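Long-range contacts in endonuclease NucS (Thermococcus kodakarensis KOD1, PDB 5GKE), which acts as a mismatch restriction endonuclease on double-stranded DNA and probably also cuts the single-stranded ends of branched DNA structures: residues A[3-8]-A[116-121]; A[16-21]-A[86-91]; A[183-188]-A[212-217]. The protein carries 1 engineered substitution. One frame throughout, in Å; residues are numbered along the deposited sequence.

Contact 1 of 3, residues A[3-8]-A[116-121]; sequences KDKVTV and SVFRAE
T7 and V117 form a hydrogen-bonded antiparallel pair between the non-hydrogen-bonded pairs V6-F118 and V8-S116, the short strand axes 6-8 and 116-118 running 4.7 Å apart at 177°. Through this ladder strand 6-10 joins strand 111-118 in the curled antiparallel sheet of the N-terminal PH-like domain. T7 N to V117 O and V117 N to T7 O, both 2.9 Å, close the central ring. Just beyond the strands R119 N adds an almost straight bond of 2.7 Å to K5 O.

On the face of T7 and V117, R119 leaves its backbone with CG beside its own N (chi1 -37°), and its chain, extended from CG to NE, lays the guanidinium against V117, whose CG1 sits over the centre of one face. NH1 of R119 is shared: T7 OG1 receives it at 2.8 Å in the guanidinium plane and at 175°, while D4 O, also 2.8 Å from NH1, lies well out of that plane. NE of R119 is salt-bridged to E27 at the end of helix 14-27, so a single side chain ties the N-terminal strand, its neighbour and the helix together. An alanine here would take away the shared NH1 donor, and would probably leave D4 O and T7 OG1 without this bond and E27 without its positive partner.

On the other face V6 CG2 touches F118 CD1 at 3.7 Å. A120 CB lies over one face of the F118 ring; the ring also stacks with F34 of the second subunit. K5, bent at chi3, meets E121 at about a right angle; its NZ reaches the anti lone pair of E121 OE1 at 3.1 Å.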
loop_
_atom_site.group_PDB
_atom_site.type_symbol
_atom_site.label_atom_id
_atom_site.label_comp_id
_atom_site.label_asym_id
_atom_site.label_seq_id
_atom_site.Cartn_x
_atom_site.Cartn_y
_atom_site.Cartn_z
ATOM N N LYS A 3 30.570 -19.348 1.261
ATOM C CA LYS A 3 30.480 -18.971 -0.151
ATOM C C LYS A 3 29.249 -19.526 -0.878
ATOM O O LYS A 3 29.047 -19.234 -2.058
ATOM C CB LYS A 3 31.743 -19.425 -0.891
ATOM C CG LYS A 3 32.911 -19.728 0.030
ATOM C CD LYS A 3 33.915 -20.652 -0.634
ATOM C CE LYS A 3 34.920 -21.161 0.382
ATOM N NZ LYS A 3 35.580 -22.399 -0.095
ATOM N N ASP A 4 28.442 -20.337 -0.195
ATOM C CA ASP A 4 27.213 -20.862 -0.799
ATOM C C ASP A 4 26.150 -19.775 -0.861
ATOM O O ASP A 4 26.092 -18.922 0.021
ATOM C CB ASP A 4 26.674 -22.057 -0.012
ATOM C CG ASP A 4 27.324 -23.357 -0.414
ATOM O OD1 ASP A 4 28.246 -23.322 -1.260
ATOM O OD2 ASP A 4 26.917 -24.411 0.128
ATOM N N LYS A 5 25.306 -19.812 -1.890
ATOM C CA LYS A 5 24.258 -18.818 -2.033
ATOM C C LYS A 5 23.240 -18.937 -0.891
ATOM O O LYS A 5 22.732 -17.918 -0.407
ATOM C CB LYS A 5 23.578 -18.930 -3.396
ATOM C CG LYS A 5 23.213 -17.557 -3.980
ATOM C CD LYS A 5 23.078 -17.529 -5.497
ATOM C CE LYS A 5 23.789 -16.304 -6.053
ATOM N NZ LYS A 5 23.837 -16.195 -7.537
ATOM N N VAL A 6 23.005 -20.162 -0.416
ATOM C CA VAL A 6 22.022 -20.409 0.637
ATOM C C VAL A 6 22.577 -21.229 1.796
ATOM O O VAL A 6 23.276 -22.204 1.599
ATOM C CB VAL A 6 20.757 -21.148 0.077
ATOM C CG1 VAL A 6 19.763 -21.511 1.194
ATOM C CG2 VAL A 6 20.077 -20.315 -0.980
ATOM N N THR A 7 22.225 -20.833 3.012
ATOM C CA THR A 7 22.544 -21.588 4.207
ATOM C C THR A 7 21.256 -21.822 4.982
ATOM O O THR A 7 20.489 -20.904 5.181
ATOM C CB THR A 7 23.550 -20.834 5.095
ATOM O OG1 THR A 7 24.575 -20.253 4.285
ATOM C CG2 THR A 7 24.162 -21.757 6.101
ATOM N N VAL A 8 21.005 -23.047 5.408
ATOM C CA VAL A 8 19.741 -23.373 6.039
ATOM C C VAL A 8 20.019 -24.168 7.279
ATOM O O VAL A 8 20.762 -25.143 7.227
ATOM C CB VAL A 8 18.814 -24.214 5.116
ATOM C CG1 VAL A 8 17.555 -24.624 5.858
ATOM C CG2 VAL A 8 18.450 -23.456 3.879
ATOM N N SER A 116 17.587 -19.030 7.729
ATOM C CA SER A 116 18.272 -19.179 6.458
ATOM C C SER A 116 18.901 -17.882 6.012
ATOM O O SER A 116 18.385 -16.784 6.274
ATOM C CB SER A 116 17.309 -19.678 5.375
ATOM O OG SER A 116 16.339 -18.680 5.078
ATOM N N VAL A 117 20.022 -18.022 5.327
ATOM C CA VAL A 117 20.721 -16.883 4.783
ATOM C C VAL A 117 20.769 -17.055 3.287
ATOM O O VAL A 117 21.245 -18.073 2.784
ATOM C CB VAL A 117 22.136 -16.750 5.367
ATOM C CG1 VAL A 117 22.927 -15.697 4.623
ATOM C CG2 VAL A 117 22.057 -16.421 6.836
ATOM N N PHE A 118 20.258 -16.063 2.574
ATOM C CA PHE A 118 20.168 -16.151 1.135
ATOM C C PHE A 118 20.976 -15.010 0.547
ATOM O O PHE A 118 20.571 -13.855 0.615
ATOM C CB PHE A 118 18.694 -16.103 0.702
ATOM C CG PHE A 118 18.469 -16.165 -0.794
ATOM C CD1 PHE A 118 19.413 -16.698 -1.645
ATOM C CD2 PHE A 118 17.287 -15.682 -1.341
ATOM C CE1 PHE A 118 19.179 -16.744 -3.010
ATOM C CE2 PHE A 118 17.058 -15.732 -2.696
ATOM C CZ PHE A 118 17.999 -16.263 -3.530
ATOM N N ARG A 119 22.104 -15.332 -0.075
ATOM C CA ARG A 119 22.931 -14.265 -0.586
ATOM C C ARG A 119 22.467 -14.061 -1.999
ATOM O O ARG A 119 22.992 -14.656 -2.931
ATOM C CB ARG A 119 24.422 -14.651 -0.509
ATOM C CG ARG A 119 24.737 -15.460 0.755
ATOM C CD ARG A 119 26.174 -15.982 0.914
ATOM N NE ARG A 119 26.480 -16.140 2.343
ATOM C CZ ARG A 119 26.051 -17.139 3.119
ATOM N NH1 ARG A 119 25.320 -18.126 2.610
ATOM N NH2 ARG A 119 26.367 -17.164 4.416
ATOM N N ALA A 120 21.564 -13.110 -2.175
ATOM C CA ALA A 120 20.826 -13.061 -3.423
ATOM C C ALA A 120 21.493 -12.075 -4.327
ATOM O O ALA A 120 21.952 -11.031 -3.887
ATOM C CB ALA A 120 19.368 -12.698 -3.193
ATOM N N GLU A 121 21.562 -12.423 -5.597
ATOM C CA GLU A 121 22.237 -11.599 -6.569
ATOM C C GLU A 121 21.202 -11.180 -7.593
ATOM O O GLU A 121 20.567 -12.033 -8.202
ATOM C CB GLU A 121 23.381 -12.382 -7.202
ATOM C CG GLU A 121 24.372 -11.567 -8.000
ATOM C CD GLU A 121 25.537 -12.419 -8.494
ATOM O OE1 GLU A 121 25.431 -13.669 -8.447
ATOM O OE2 GLU A 121 26.559 -11.839 -8.922
#

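Contact 2 of 3, residues A[16-21]-A[86-91]; sequences ELVSLV and LELREN
V18 and L86 meet without any flat group between them: the interface is aliphatic, and no ring or planar group offers a face or edge to the opposite segment. The planar groups nearby, the carboxylate of E87 and the guanidinium of R89, are turned from the helix, and R89 NH1 has a salt bridge to E106.

The contact centres on one methyl. In L86 a chi1 of 173° sets CG anti to the backbone N, and chi2 of 55° then turns CD2 to the helix, the L86 side chain crossing those of L17, V18 and V21 at about a right angle. There CD2 packs 3.8 Å from V18 CA, close against the helix backbone, and 3.9 Å from V18 CG2. L17 CG and V21 CG2 complete the seat, each 4.1 Å from L86 CD2, so that three residues within little more than one helical turn hold the same methyl.

V18 CG2 has a second neighbour: L88, two residues along the strand, brings CD1 to 4.0 Å as the two side chains cross obliquely. L17 and L86 both also rest on P92 of the adjoining strand 92-98, and L20, on the buried side of the helix, packs on V115. This is helix-on-sheet packing, with helix 14-27 lying over the curled antiparallel sheet of the PH-like domain and meeting its edge strand 86-88 through aliphatic side chains.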
loop_
_atom_site.group_PDB
_atom_site.type_symbol
_atom_site.label_atom_id
_atom_site.label_comp_id
_atom_site.label_asym_id
_atom_site.label_seq_id
_atom_site.Cartn_x
_atom_site.Cartn_y
_atom_site.Cartn_z
ATOM N N GLU A 16 23.660 -21.058 16.843
ATOM C CA GLU A 16 23.371 -21.239 15.427
ATOM C C GLU A 16 22.521 -20.061 14.908
ATOM O O GLU A 16 22.868 -19.421 13.901
ATOM C CB GLU A 16 22.670 -22.586 15.196
ATOM C CG GLU A 16 23.645 -23.744 14.941
ATOM C CD GLU A 16 23.002 -25.129 14.963
ATOM O OE1 GLU A 16 21.921 -25.295 15.561
ATOM O OE2 GLU A 16 23.594 -26.065 14.387
ATOM N N LEU A 17 21.431 -19.762 15.622
ATOM C CA LEU A 17 20.576 -18.603 15.315
ATOM C C LEU A 17 21.380 -17.319 15.206
ATOM O O LEU A 17 21.291 -16.599 14.204
ATOM C CB LEU A 17 19.493 -18.436 16.382
ATOM C CG LEU A 17 18.456 -17.335 16.170
ATOM C CD1 LEU A 17 17.769 -17.514 14.838
ATOM C CD2 LEU A 17 17.443 -17.389 17.291
ATOM N N VAL A 18 22.178 -17.052 16.239
ATOM C CA VAL A 18 22.973 -15.827 16.316
ATOM C C VAL A 18 23.954 -15.723 15.168
ATOM O O VAL A 18 24.062 -14.685 14.497
ATOM C CB VAL A 18 23.747 -15.752 17.648
ATOM C CG1 VAL A 18 24.712 -14.574 17.644
ATOM C CG2 VAL A 18 22.778 -15.652 18.817
ATOM N N SER A 19 24.657 -16.823 14.938
ATOM C CA SER A 19 25.661 -16.894 13.894
ATOM C C SER A 19 25.100 -16.533 12.517
ATOM O O SER A 19 25.690 -15.726 11.791
ATOM C CB SER A 19 26.281 -18.302 13.872
ATOM O OG SER A 19 27.186 -18.435 12.787
ATOM N N LEU A 20 23.956 -17.118 12.165
ATOM C CA LEU A 20 23.345 -16.874 10.850
ATOM C C LEU A 20 22.747 -15.497 10.704
ATOM O O LEU A 20 22.913 -14.852 9.670
ATOM C CB LEU A 20 22.267 -17.901 10.561
ATOM C CG LEU A 20 22.840 -19.209 10.004
ATOM C CD1 LEU A 20 21.725 -20.135 9.535
ATOM C CD2 LEU A 20 23.763 -18.883 8.866
ATOM N N VAL A 21 22.034 -15.039 11.725
ATOM C CA VAL A 21 21.522 -13.677 11.682
ATOM C C VAL A 21 22.672 -12.707 11.444
ATOM O O VAL A 21 22.637 -11.914 10.498
ATOM C CB VAL A 21 20.796 -13.304 12.961
ATOM C CG1 VAL A 21 20.418 -11.857 12.909
ATOM C CG2 VAL A 21 19.557 -14.195 13.139
ATOM N N LEU A 86 19.825 -8.677 16.899
ATOM C CA LEU A 86 19.287 -9.775 17.686
ATOM C C LEU A 86 19.737 -9.633 19.122
ATOM O O LEU A 86 20.933 -9.589 19.394
ATOM C CB LEU A 86 19.738 -11.122 17.112
ATOM C CG LEU A 86 19.407 -12.399 17.890
ATOM C CD1 LEU A 86 17.937 -12.543 18.173
ATOM C CD2 LEU A 86 19.949 -13.632 17.140
ATOM N N GLU A 87 18.780 -9.562 20.040
ATOM C CA GLU A 87 19.110 -9.436 21.447
ATOM C C GLU A 87 18.787 -10.723 22.146
ATOM O O GLU A 87 17.743 -11.334 21.897
ATOM C CB GLU A 87 18.354 -8.276 22.104
ATOM C CG GLU A 87 18.872 -6.923 21.660
ATOM C CD GLU A 87 18.179 -5.764 22.339
ATOM O OE1 GLU A 87 17.148 -5.983 23.013
ATOM O OE2 GLU A 87 18.678 -4.625 22.198
ATOM N N LEU A 88 19.691 -11.138 23.021
ATOM C CA LEU A 88 19.475 -12.351 23.787
ATOM C C LEU A 88 18.868 -11.966 25.117
ATOM O O LEU A 88 19.501 -11.330 25.959
ATOM C CB LEU A 88 20.776 -13.133 23.959
ATOM C CG LEU A 88 21.251 -13.999 22.778
ATOM C CD1 LEU A 88 20.487 -13.745 21.488
ATOM C CD2 LEU A 88 22.756 -13.861 22.539
ATOM N N ARG A 89 17.613 -12.357 25.263
ATOM C CA ARG A 89 16.790 -12.137 26.442
ATOM C C ARG A 89 16.342 -13.529 26.843
ATOM O O ARG A 89 16.976 -14.508 26.456
ATOM C CB ARG A 89 15.602 -11.216 26.160
ATOM C CG ARG A 89 16.007 -9.849 25.629
ATOM C CD ARG A 89 14.822 -8.895 25.490
ATOM N NE ARG A 89 15.208 -7.695 24.747
ATOM C CZ ARG A 89 14.353 -6.856 24.162
ATOM N NH1 ARG A 89 13.044 -7.078 24.234
ATOM N NH2 ARG A 89 14.811 -5.795 23.496
ATOM N N GLU A 90 15.317 -13.617 27.677
ATOM C CA GLU A 90 14.701 -14.905 27.998
ATOM C C GLU A 90 14.504 -15.738 26.720
ATOM O O GLU A 90 14.739 -16.946 26.712
ATOM C CB GLU A 90 13.364 -14.692 28.722
ATOM C CG GLU A 90 12.490 -13.542 28.165
ATOM C CD GLU A 90 12.984 -12.134 28.536
ATOM O OE1 GLU A 90 14.043 -12.008 29.196
ATOM O OE2 GLU A 90 12.312 -11.151 28.152
ATOM N N ASN A 91 14.094 -15.074 25.641
ATOM C CA ASN A 91 14.139 -15.638 24.295
ATOM C C ASN A 91 14.918 -14.706 23.383
ATOM O O ASN A 91 15.087 -13.531 23.698
ATOM C CB ASN A 91 12.734 -15.848 23.749
ATOM C CG ASN A 91 12.069 -17.078 24.314
ATOM O OD1 ASN A 91 12.622 -18.189 24.254
ATOM N ND2 ASN A 91 10.866 -16.894 24.861
#

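Contact 3 of 3, residues A[183-188]-A[212-217]. With nucleotides of chain D; nucleotides of chain C.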
loop_
_atom_site.group_PDB
_atom_site.type_symbol
_atom_site.label_atom_id
_atom_site.label_comp_id
_atom_site.label_asym_id
_atom_site.label_seq_id
_atom_site.Cartn_x
_atom_site.Cartn_y
_atom_site.Cartn_z
ATOM N N ARG A 183 -7.175 3.603 -13.887
ATOM C CA ARG A 183 -8.241 2.679 -13.583
ATOM C C ARG A 183 -9.519 3.480 -13.379
ATOM O O ARG A 183 -9.496 4.713 -13.446
ATOM C CB ARG A 183 -7.888 1.840 -12.348
ATOM C CG ARG A 183 -7.750 2.640 -11.067
ATOM C CD ARG A 183 -7.367 1.777 -9.876
ATOM N NE ARG A 183 -7.879 2.348 -8.626
ATOM C CZ ARG A 183 -7.691 1.825 -7.415
ATOM N NH1 ARG A 183 -6.991 0.709 -7.270
ATOM N NH2 ARG A 183 -8.207 2.418 -6.342
ATOM N N ARG A 184 -10.623 2.782 -13.116
ATOM C CA ARG A 184 -11.911 3.426 -12.956
ATOM C C ARG A 184 -11.823 4.591 -11.967
ATOM O O ARG A 184 -11.289 4.462 -10.871
ATOM C CB ARG A 184 -12.952 2.416 -12.495
ATOM C CG ARG A 184 -14.154 3.048 -11.821
ATOM C CD ARG A 184 -15.219 2.026 -11.565
ATOM N NE ARG A 184 -15.844 1.636 -12.812
ATOM C CZ ARG A 184 -17.155 1.580 -12.981
ATOM N NH1 ARG A 184 -17.959 1.885 -11.971
ATOM N NH2 ARG A 184 -17.656 1.229 -14.155
ATOM N N ALA A 185 -12.334 5.740 -12.380
ATOM C CA ALA A 185 -12.163 6.948 -11.601
ATOM C C ALA A 185 -13.191 7.056 -10.486
ATOM O O ALA A 185 -14.390 6.825 -10.680
ATOM C CB ALA A 185 -12.223 8.156 -12.501
ATOM N N GLU A 186 -12.699 7.434 -9.320
ATOM C CA GLU A 186 -13.505 7.532 -8.114
ATOM C C GLU A 186 -13.704 8.993 -7.683
ATOM O O GLU A 186 -13.180 9.910 -8.317
ATOM C CB GLU A 186 -12.834 6.744 -6.991
ATOM C CG GLU A 186 -12.632 5.274 -7.312
ATOM C CD GLU A 186 -11.674 4.572 -6.346
ATOM O OE1 GLU A 186 -11.835 4.721 -5.111
ATOM O OE2 GLU A 186 -10.757 3.870 -6.829
ATOM N N LEU A 187 -14.443 9.197 -6.599
ATOM C CA LEU A 187 -14.750 10.545 -6.109
ATOM C C LEU A 187 -13.498 11.358 -5.857
ATOM O O LEU A 187 -13.433 12.539 -6.191
ATOM C CB LEU A 187 -15.571 10.481 -4.817
ATOM C CG LEU A 187 -17.069 10.290 -4.989
ATOM C CD1 LEU A 187 -17.717 10.138 -3.626
ATOM C CD2 LEU A 187 -17.610 11.516 -5.711
ATOM N N HIS A 188 -12.507 10.700 -5.265
ATOM C CA HIS A 188 -11.200 11.281 -4.994
ATOM C C HIS A 188 -10.665 12.024 -6.231
ATOM O O HIS A 188 -10.199 13.156 -6.124
ATOM C CB HIS A 188 -10.257 10.154 -4.550
ATOM C CG HIS A 188 -8.819 10.550 -4.404
ATOM N ND1 HIS A 188 -7.848 10.147 -5.292
ATOM C CD2 HIS A 188 -8.183 11.269 -3.444
ATOM C CE1 HIS A 188 -6.672 10.622 -4.902
ATOM N NE2 HIS A 188 -6.850 11.305 -3.789
ATOM N N LEU A 212 -11.799 14.843 -16.848
ATOM C CA LEU A 212 -11.370 13.610 -16.222
ATOM C C LEU A 212 -11.110 12.597 -17.321
ATOM O O LEU A 212 -11.939 12.384 -18.199
ATOM C CB LEU A 212 -12.412 13.086 -15.233
ATOM C CG LEU A 212 -12.076 11.777 -14.510
ATOM C CD1 LEU A 212 -10.699 11.804 -13.889
ATOM C CD2 LEU A 212 -13.090 11.547 -13.443
ATOM N N VAL A 213 -9.936 12.000 -17.293
ATOM C CA VAL A 213 -9.555 11.085 -18.345
ATOM C C VAL A 213 -9.248 9.744 -17.687
ATOM O O VAL A 213 -8.273 9.603 -16.951
ATOM C CB VAL A 213 -8.340 11.638 -19.146
ATOM C CG1 VAL A 213 -7.939 10.698 -20.263
ATOM C CG2 VAL A 213 -8.660 13.012 -19.702
ATOM N N ALA A 214 -10.099 8.764 -17.938
ATOM C CA ALA A 214 -9.954 7.458 -17.322
ATOM C C ALA A 214 -10.663 6.422 -18.188
ATOM O O ALA A 214 -11.320 6.778 -19.158
ATOM C CB ALA A 214 -10.529 7.485 -15.910
ATOM N N PRO A 215 -10.517 5.135 -17.864
ATOM C CA PRO A 215 -11.298 4.150 -18.629
ATOM C C PRO A 215 -12.799 4.130 -18.285
ATOM O O PRO A 215 -13.582 3.634 -19.085
ATOM C CB PRO A 215 -10.626 2.816 -18.274
ATOM C CG PRO A 215 -9.760 3.087 -17.090
ATOM C CD PRO A 215 -9.384 4.521 -17.149
ATOM N N SER A 216 -13.180 4.675 -17.131
ATOM C CA SER A 216 -14.571 4.681 -16.667
ATOM C C SER A 216 -14.673 5.419 -15.328
ATOM O O SER A 216 -13.653 5.787 -14.747
ATOM C CB SER A 216 -15.110 3.255 -16.506
ATOM O OG SER A 216 -14.385 2.557 -15.507
ATOM N N LEU A 217 -15.904 5.602 -14.845
ATOM C CA LEU A 217 -16.198 6.290 -13.579
ATOM C C LEU A 217 -17.082 5.491 -12.639
ATOM O O LEU A 217 -17.930 4.721 -13.086
ATOM C CB LEU A 217 -16.925 7.602 -13.841
ATOM C CG LEU A 217 -16.395 8.458 -14.960
ATOM C CD1 LEU A 217 -17.255 9.694 -15.085
ATOM C CD2 LEU A 217 -14.991 8.797 -14.557
ATOM P P DA D 3 -18.913 1.477 -8.967
ATOM O OP1 DA D 3 -19.650 2.468 -9.776
ATOM O OP2 DA D 3 -17.477 1.215 -9.220
ATOM O "O5'" DA D 3 -19.090 1.910 -7.454
ATOM C "C5'" DA D 3 -20.306 2.456 -7.038
ATOM C "C4'" DA D 3 -20.214 2.911 -5.598
ATOM O "O4'" DA D 3 -19.721 1.819 -4.780
ATOM C "C3'" DA D 3 -19.263 4.085 -5.346
ATOM O "O3'" DA D 3 -19.841 4.940 -4.370
ATOM C "C2'" DA D 3 -18.004 3.387 -4.812
ATOM C "C1'" DA D 3 -18.646 2.282 -3.990
ATOM N N9 DA D 3 -17.780 1.141 -3.685
ATOM C C8 DA D 3 -17.108 0.342 -4.571
ATOM N N7 DA D 3 -16.434 -0.634 -3.999
ATOM C C5 DA D 3 -16.690 -0.464 -2.647
ATOM C C6 DA D 3 -16.274 -1.179 -1.503
ATOM N N6 DA D 3 -15.468 -2.243 -1.550
ATOM N N1 DA D 3 -16.713 -0.748 -0.300
ATOM C C2 DA D 3 -17.521 0.325 -0.253
ATOM N N3 DA D 3 -17.984 1.070 -1.259
ATOM C C4 DA D 3 -17.524 0.619 -2.439
ATOM P P DG C 9 -3.785 -0.502 -9.607
ATOM O OP1 DG C 9 -5.241 -0.764 -9.559
ATOM O OP2 DG C 9 -3.228 0.450 -10.587
ATOM O "O5'" DG C 9 -3.335 -0.058 -8.146
ATOM C "C5'" DG C 9 -3.806 -0.776 -7.018
ATOM C "C4'" DG C 9 -2.649 -1.285 -6.173
ATOM O "O4'" DG C 9 -1.923 -0.166 -5.612
ATOM C "C3'" DG C 9 -3.066 -2.184 -5.010
ATOM O "O3'" DG C 9 -2.644 -3.520 -5.263
ATOM C "C2'" DG C 9 -2.365 -1.608 -3.783
ATOM C "C1'" DG C 9 -1.982 -0.198 -4.207
ATOM N N9 DG C 9 -2.884 0.857 -3.744
ATOM C C8 DG C 9 -3.646 1.698 -4.528
ATOM N N7 DG C 9 -4.326 2.585 -3.838
ATOM C C5 DG C 9 -3.983 2.321 -2.513
ATOM C C6 DG C 9 -4.408 2.952 -1.314
ATOM O O6 DG C 9 -5.200 3.908 -1.173
ATOM N N1 DG C 9 -3.827 2.366 -0.198
ATOM C C2 DG C 9 -2.945 1.309 -0.227
ATOM N N2 DG C 9 -2.486 0.889 0.964
ATOM N N3 DG C 9 -2.539 0.706 -1.340
ATOM C C4 DG C 9 -3.097 1.258 -2.441
ATOM P P DG D 5 -15.468 9.263 0.099
ATOM O OP1 DG D 5 -16.076 10.404 0.827
ATOM O OP2 DG D 5 -14.869 9.481 -1.230
ATOM O "O5'" DG D 5 -14.369 8.617 1.055
ATOM C "C5'" DG D 5 -14.719 8.237 2.378
ATOM C "C4'" DG D 5 -13.614 7.410 3.010
ATOM O "O4'" DG D 5 -13.417 6.184 2.241
ATOM C "C3'" DG D 5 -12.237 8.094 3.065
ATOM O "O3'" DG D 5 -11.623 7.791 4.296
ATOM C "C2'" DG D 5 -11.496 7.432 1.910
ATOM C "C1'" DG D 5 -12.040 6.024 2.024
ATOM N N9 DG D 5 -11.807 5.194 0.843
ATOM C C8 DG D 5 -11.875 5.570 -0.475
ATOM N N7 DG D 5 -11.589 4.599 -1.306
ATOM C C5 DG D 5 -11.296 3.521 -0.477
ATOM C C6 DG D 5 -10.911 2.194 -0.796
ATOM O O6 DG D 5 -10.750 1.694 -1.910
ATOM N N1 DG D 5 -10.711 1.423 0.348
ATOM C C2 DG D 5 -10.870 1.880 1.636
ATOM N N2 DG D 5 -10.634 1.000 2.623
ATOM N N3 DG D 5 -11.232 3.117 1.940
ATOM C C4 DG D 5 -11.428 3.874 0.842
#
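The PD-(D/E)XK-type nuclease domain brings R184 and A185, in the turn leading to helix 187-204, against S216 and L217, in the loop after strand 208-214. A185 N donates an almost straight bond of 2.7 Å to S216 O. The methyl of A185 fills an aliphatic niche, its CB 3.5 Å from L217 CD2 and 3.6 Å from L212 CD2, with A214 CB also against it. Both segments belong to a beta-alpha-beta unit whose first strand, 175-180, and helix carry the magnesium ligands E179 and Q192; L212 packs on E179.

From this turn two arginines reach the backbones of different DNA strands. R184, bent at chi3 (-72°), gives NE to S216 OG at 3.2 Å, has L217 O above one face of its guanidinium, and turns an edge to the phosphate of DA3 of chain D, NH1 lying 2.8 Å from OP1. R183 extends the other way, where its NH1 bonds OP1 of DG9 of chain C at 3.2 Å. Its NH2 meets the syn lone pair of E186 OE2 at 3.0 Å, a salt bridge that probably steadies the phosphate-binding guanidinium from the N-cap residue of helix 187-204.

From the N terminus, strand 6-10 enters contact 1 and helix 14-27 follows at once into contact 2. Five strands of the N-terminal sheet follow before 86-91 returns to the helix, and 116-121 closes the longer loop last, so contact 2 nests within contact 1. The two touch: L20, on the helix segment of contact 2, packs on T7 and V117, so that the helix lies directly on the strand pair. Contact 3 comes later in series, within the C-terminal nuclease domain, where it closes a short loop through helix 187-204. Its centre is about 45 Å from that of contact 1 and about 50 Å from that of contact 2.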